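Local coordinates for protein DNA polymerase III subunit beta (Pseudomonas aeruginosa, PDB 4TSZ) that confers processivity on DNA polymerases and other proteins by tethering them to DNA as a sliding clamp, at residues Ile283-Ser288 / Leu317-Asn322; Asn289-Ile294 / Glu305-Val310. All blocks are in the same frame, centred on the assembly; numbering follows the deposited sequence.

Interaction 1. Residues Ile283-Ser288 / Leu317-Asn322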
loop_
_atom_site.group_PDB
_atom_site.type_symbol
_atom_site.label_atom_id
_atom_site.label_comp_id
_atom_site.label_asym_id
_atom_site.label_seq_id
_atom_site.Cartn_x
_atom_site.Cartn_y
_atom_site.Cartn_z
ATOM N N ILE E 283 15.646 -16.912 17.898
ATOM C CA ILE E 283 16.061 -18.122 17.193
ATOM C C ILE E 283 17.320 -18.638 17.860
ATOM O O ILE E 283 18.058 -17.863 18.485
ATOM C CB ILE E 283 16.216 -17.960 15.656
ATOM C CG1 ILE E 283 17.303 -16.924 15.279
ATOM C CG2 ILE E 283 14.861 -17.705 14.977
ATOM C CD1 ILE E 283 17.862 -17.057 13.906
ATOM N N ARG E 284 17.548 -19.939 17.760
ATOM C CA ARG E 284 18.737 -20.569 18.303
ATOM C C ARG E 284 19.619 -21.032 17.149
ATOM O O ARG E 284 19.144 -21.667 16.203
ATOM C CB ARG E 284 18.378 -21.734 19.232
ATOM C CG ARG E 284 19.593 -22.361 19.929
ATOM C CD ARG E 284 19.233 -23.651 20.627
ATOM N NE ARG E 284 18.867 -24.699 19.671
ATOM C CZ ARG E 284 18.419 -25.905 20.012
ATOM N NH1 ARG E 284 18.274 -26.231 21.292
ATOM N NH2 ARG E 284 18.111 -26.792 19.075
ATOM N N LEU E 285 20.902 -20.680 17.232
ATOM C CA LEU E 285 21.923 -21.040 16.263
ATOM C C LEU E 285 22.854 -22.074 16.894
ATOM O O LEU E 285 23.274 -21.911 18.040
ATOM C CB LEU E 285 22.714 -19.771 15.879
ATOM C CG LEU E 285 22.444 -19.077 14.534
ATOM C CD1 LEU E 285 20.977 -19.042 14.166
ATOM C CD2 LEU E 285 23.038 -17.683 14.514
ATOM N N GLN E 286 23.139 -23.154 16.161
ATOM C CA GLN E 286 24.088 -24.171 16.590
ATOM C C GLN E 286 25.108 -24.316 15.489
ATOM O O GLN E 286 24.815 -24.862 14.423
ATOM C CB GLN E 286 23.420 -25.500 16.949
ATOM C CG GLN E 286 22.676 -25.453 18.281
ATOM C CD GLN E 286 21.889 -26.710 18.578
ATOM O OE1 GLN E 286 21.633 -27.036 19.740
ATOM N NE2 GLN E 286 21.450 -27.432 17.547
ATOM N N LEU E 287 26.280 -23.719 15.722
ATOM C CA LEU E 287 27.398 -23.719 14.792
ATOM C C LEU E 287 28.354 -24.858 15.101
ATOM O O LEU E 287 28.674 -25.103 16.262
ATOM C CB LEU E 287 28.121 -22.357 14.860
ATOM C CG LEU E 287 29.325 -22.141 13.941
ATOM C CD1 LEU E 287 28.910 -22.038 12.465
ATOM C CD2 LEU E 287 30.123 -20.927 14.382
ATOM N N SER E 288 28.786 -25.563 14.050
ATOM C CA SER E 288 29.750 -26.668 14.075
ATOM C C SER E 288 30.432 -26.705 12.703
ATOM O O SER E 288 30.029 -25.944 11.814
ATOM C CB SER E 288 29.060 -27.993 14.398
ATOM O OG SER E 288 28.132 -28.379 13.398
ATOM N N LEU E 317 29.407 -23.706 18.808
ATOM C CA LEU E 317 28.803 -22.528 19.405
ATOM C C LEU E 317 27.285 -22.596 19.332
ATOM O O LEU E 317 26.720 -22.792 18.255
ATOM C CB LEU E 317 29.335 -21.225 18.768
ATOM C CG LEU E 317 28.665 -19.902 19.190
ATOM C CD1 LEU E 317 28.935 -19.566 20.655
ATOM C CD2 LEU E 317 29.100 -18.755 18.294
ATOM N N GLU E 318 26.637 -22.449 20.496
ATOM C CA GLU E 318 25.191 -22.360 20.617
ATOM C C GLU E 318 24.925 -20.909 21.021
ATOM O O GLU E 318 25.438 -20.459 22.043
ATOM C CB GLU E 318 24.631 -23.353 21.645
ATOM C CG GLU E 318 23.111 -23.359 21.667
ATOM C CD GLU E 318 22.475 -24.318 22.651
ATOM O OE1 GLU E 318 22.533 -24.045 23.872
ATOM O OE2 GLU E 318 21.877 -25.319 22.198
ATOM N N ILE E 319 24.179 -20.164 20.190
ATOM C CA ILE E 319 23.914 -18.743 20.417
ATOM C C ILE E 319 22.492 -18.337 19.995
ATOM O O ILE E 319 21.970 -18.850 19.006
ATOM C CB ILE E 319 25.050 -17.872 19.771
ATOM C CG1 ILE E 319 24.983 -16.376 20.200
ATOM C CG2 ILE E 319 25.172 -18.069 18.242
ATOM C CD1 ILE E 319 26.279 -15.575 19.985
ATOM N N GLY E 320 21.876 -17.457 20.788
ATOM C CA GLY E 320 20.535 -16.947 20.530
ATOM C C GLY E 320 20.556 -15.567 19.915
ATOM O O GLY E 320 21.390 -14.741 20.278
ATOM N N PHE E 321 19.652 -15.317 18.967
ATOM C CA PHE E 321 19.551 -14.017 18.292
ATOM C C PHE E 321 18.135 -13.667 17.937
ATOM O O PHE E 321 17.304 -14.555 17.697
ATOM C CB PHE E 321 20.373 -14.003 16.983
ATOM C CG PHE E 321 21.849 -13.796 17.149
ATOM C CD1 PHE E 321 22.360 -12.540 17.470
ATOM C CD2 PHE E 321 22.740 -14.844 16.957
ATOM C CE1 PHE E 321 23.740 -12.351 17.629
ATOM C CE2 PHE E 321 24.113 -14.648 17.110
ATOM C CZ PHE E 321 24.601 -13.407 17.462
ATOM N N ASN E 322 17.871 -12.356 17.844
ATOM C CA ASN E 322 16.598 -11.857 17.353
ATOM C C ASN E 322 16.742 -12.000 15.820
ATOM O O ASN E 322 17.673 -11.422 15.232
ATOM C CB ASN E 322 16.370 -10.394 17.796
ATOM C CG ASN E 322 15.154 -9.714 17.182
ATOM O OD1 ASN E 322 14.878 -9.817 15.989
ATOM N ND2 ASN E 322 14.440 -8.931 17.953
#
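Ile283 and Phe321 pair at one end, and Leu287 and Leu317 at the other, of two antiparallel strands in the four-stranded sheet of the C-terminal clamp domain. Six backbone hydrogen bonds join them, so the N-H and C=O of Ile283, Leu285 and Leu287 are all satisfied by Phe321, Ile319 and Leu317. The shortest runs from Leu287 N to Leu317 O, 2.7 Å. Between these pairs, CA hydrogens also face the carbonyls: Glu318 CA lies 3.2 Å from Leu285 O. The backbones of Arg284 and Gln286 bond the other way, to Gln295 and Lys293 on strand 291-297.

The isoleucines, leucines and Phe321 share the buried face, where Leu285 CD2 meets Phe321 CD2 at 3.8 Å and the two side chains cross at about a right angle. Ile283 and Phe321 continue this packing onto Leu326 of helix 323-330, which Asn322 caps through OD1 to the N-H of Tyr325.

Charge collects on the other face. Glu318 holds CG anti to its backbone N (chi1 -174°) and reaches back over strand 283-288, its carboxylate lying alongside the end of Gln286. The salt bridge to Arg284 is long and purely electrostatic: Glu318 OE2 sits 3.8 Å from Arg284 NH1, well out of the guanidinium plane, with no N-H aimed at it.

Interaction 2. Residues Asn289-Ile294 / Glu305-Val310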
loop_
_atom_site.group_PDB
_atom_site.type_symbol
_atom_site.label_atom_id
_atom_site.label_comp_id
_atom_site.label_asym_id
_atom_site.label_seq_id
_atom_site.Cartn_x
_atom_site.Cartn_y
_atom_site.Cartn_z
ATOM N N ASN E 289 31.470 -27.561 12.530
ATOM C CA ASN E 289 32.223 -27.689 11.280
ATOM C C ASN E 289 31.330 -27.824 10.038
ATOM O O ASN E 289 30.545 -28.772 9.929
ATOM C CB ASN E 289 33.252 -28.828 11.356
ATOM C CG ASN E 289 34.352 -28.623 12.373
ATOM O OD1 ASN E 289 34.845 -27.508 12.596
ATOM N ND2 ASN E 289 34.782 -29.709 12.996
ATOM N N GLY E 290 31.422 -26.822 9.163
ATOM C CA GLY E 290 30.677 -26.708 7.913
ATOM C C GLY E 290 29.164 -26.624 8.023
ATOM O O GLY E 290 28.473 -26.728 7.007
ATOM N N LEU E 291 28.627 -26.422 9.243
ATOM C CA LEU E 291 27.183 -26.444 9.448
ATOM C C LEU E 291 26.623 -25.423 10.427
ATOM O O LEU E 291 27.169 -25.219 11.507
ATOM C CB LEU E 291 26.780 -27.883 9.868
ATOM C CG LEU E 291 25.299 -28.219 10.085
ATOM C CD1 LEU E 291 24.525 -28.216 8.769
ATOM C CD2 LEU E 291 25.155 -29.562 10.769
ATOM N N LEU E 292 25.484 -24.826 10.054
ATOM C CA LEU E 292 24.719 -23.931 10.911
ATOM C C LEU E 292 23.293 -24.477 11.060
ATOM O O LEU E 292 22.530 -24.503 10.088
ATOM C CB LEU E 292 24.715 -22.467 10.413
ATOM C CG LEU E 292 24.011 -21.464 11.351
ATOM C CD1 LEU E 292 24.853 -21.174 12.591
ATOM C CD2 LEU E 292 23.678 -20.180 10.631
ATOM N N LYS E 293 22.954 -24.939 12.272
ATOM C CA LYS E 293 21.614 -25.437 12.586
ATOM C C LYS E 293 20.820 -24.266 13.167
ATOM O O LYS E 293 21.321 -23.575 14.060
ATOM C CB LYS E 293 21.661 -26.596 13.595
ATOM C CG LYS E 293 22.287 -27.888 13.077
ATOM C CD LYS E 293 22.217 -28.969 14.153
ATOM C CE LYS E 293 23.013 -30.207 13.823
ATOM N NZ LYS E 293 22.898 -31.234 14.892
ATOM N N ILE E 294 19.614 -24.017 12.628
ATOM C CA ILE E 294 18.730 -22.939 13.071
ATOM C C ILE E 294 17.442 -23.525 13.632
ATOM O O ILE E 294 16.812 -24.367 12.992
ATOM C CB ILE E 294 18.443 -21.892 11.956
ATOM C CG1 ILE E 294 19.736 -21.459 11.233
ATOM C CG2 ILE E 294 17.654 -20.666 12.513
ATOM C CD1 ILE E 294 19.529 -21.061 9.815
ATOM N N GLU E 305 12.871 -25.850 12.136
ATOM C CA GLU E 305 14.270 -26.274 12.134
ATOM C C GLU E 305 14.831 -26.281 10.733
ATOM O O GLU E 305 14.144 -26.675 9.786
ATOM C CB GLU E 305 14.447 -27.663 12.771
ATOM C CG GLU E 305 14.306 -27.675 14.284
ATOM C CD GLU E 305 14.617 -28.991 14.970
ATOM O OE1 GLU E 305 15.121 -28.954 16.114
ATOM O OE2 GLU E 305 14.342 -30.058 14.375
ATOM N N GLU E 306 16.087 -25.851 10.600
ATOM C CA GLU E 306 16.794 -25.841 9.329
ATOM C C GLU E 306 18.297 -25.974 9.517
ATOM O O GLU E 306 18.843 -25.544 10.532
ATOM C CB GLU E 306 16.441 -24.603 8.487
ATOM C CG GLU E 306 16.492 -24.936 7.004
ATOM C CD GLU E 306 15.972 -23.894 6.039
ATOM O OE1 GLU E 306 16.624 -23.696 4.988
ATOM O OE2 GLU E 306 14.902 -23.303 6.309
ATOM N N GLU E 307 18.953 -26.595 8.541
ATOM C CA GLU E 307 20.393 -26.796 8.527
ATOM C C GLU E 307 20.936 -26.113 7.281
ATOM O O GLU E 307 20.422 -26.334 6.178
ATOM C CB GLU E 307 20.738 -28.291 8.523
ATOM C CG GLU E 307 20.394 -29.014 9.812
ATOM C CD GLU E 307 20.898 -30.443 9.899
ATOM O OE1 GLU E 307 20.838 -31.171 8.881
ATOM O OE2 GLU E 307 21.335 -30.845 11.001
ATOM N N VAL E 308 21.933 -25.232 7.471
ATOM C CA VAL E 308 22.572 -24.484 6.388
ATOM C C VAL E 308 24.064 -24.811 6.354
ATOM O O VAL E 308 24.741 -24.717 7.386
ATOM C CB VAL E 308 22.323 -22.951 6.484
ATOM C CG1 VAL E 308 22.935 -22.211 5.296
ATOM C CG2 VAL E 308 20.836 -22.636 6.601
ATOM N N GLN E 309 24.572 -25.172 5.171
ATOM C CA GLN E 309 25.996 -25.438 4.979
ATOM C C GLN E 309 26.727 -24.101 4.961
ATOM O O GLN E 309 26.293 -23.168 4.289
ATOM C CB GLN E 309 26.256 -26.231 3.690
ATOM C CG GLN E 309 26.069 -27.730 3.850
ATOM C CD GLN E 309 26.421 -28.458 2.583
ATOM O OE1 GLN E 309 25.562 -28.746 1.745
ATOM N NE2 GLN E 309 27.700 -28.761 2.407
ATOM N N VAL E 310 27.790 -23.986 5.761
ATOM C CA VAL E 310 28.600 -22.766 5.872
ATOM C C VAL E 310 30.091 -23.130 5.806
ATOM O O VAL E 310 30.437 -24.282 6.040
ATOM C CB VAL E 310 28.280 -21.951 7.166
ATOM C CG1 VAL E 310 26.870 -21.350 7.136
ATOM C CG2 VAL E 310 28.505 -22.772 8.440
#
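Matching first torsions near -68° in Lys293 and Glu307 put each CG beside its own backbone N and send the two chains out side by side from facing positions of an antiparallel beta hairpin, strands 291-297 and 303-309. Glu307 OE2 lies along the lysine methylenes, 3.3 Å from Lys293 CE, and the two CG atoms also meet. Charge attraction is looser: Lys293 NZ stays 4.2 Å from that oxygen, while Glu307 OE1 bridges to Arg104 of the second subunit. Leu291 CD1 lies against Glu307 CB on the same face.

Leu292, Ile294 and Val308 turn to the buried face: Ile294 CD1 touches Val308 CG2 (3.8 Å) under helix 262-273, and Leu292 leans on Leu285. Glu306 shares that face, its carboxylate bridged to Arg271 of the helix. Glu305 and Glu306 also pair with a strand of the second subunit, continuing the sheet across the interface.

Backbone bonds tie Leu292 to Val308 and Ile294 to Glu306 in both directions, the straightest being Ile294 N to Glu306 O (2.7 Å, 176° at the hydrogen). At the Gly290 end Val310 N approaches Gly290 O at 3.1 Å from above the carbonyl plane, 67° out of it.

Both contacts belong to one four-stranded sheet, in the order 303-309, 291-297, 282-288, 317-322, so interaction 1 and interaction 2 bind its two outer strands to the central pair. The chain nests interaction 2 inside the loop that interaction 1 closes. They meet at the centre, where Ile283 CD1 packs on Ile294 CG2 (3.9 Å) and Leu285 CD1 on Ile294 CG1. Interaction 1 is mostly buried: one end packs on helix 323-330 and the other on strand 256-261, and its one exposed glutamate makes a long bridge to an arginine of the adjacent strand. Interaction 2 is more open, packs on helix 262-273, and engages Glu306 with Arg271 and Glu307 with the second subunit, whose strand extends the sheet.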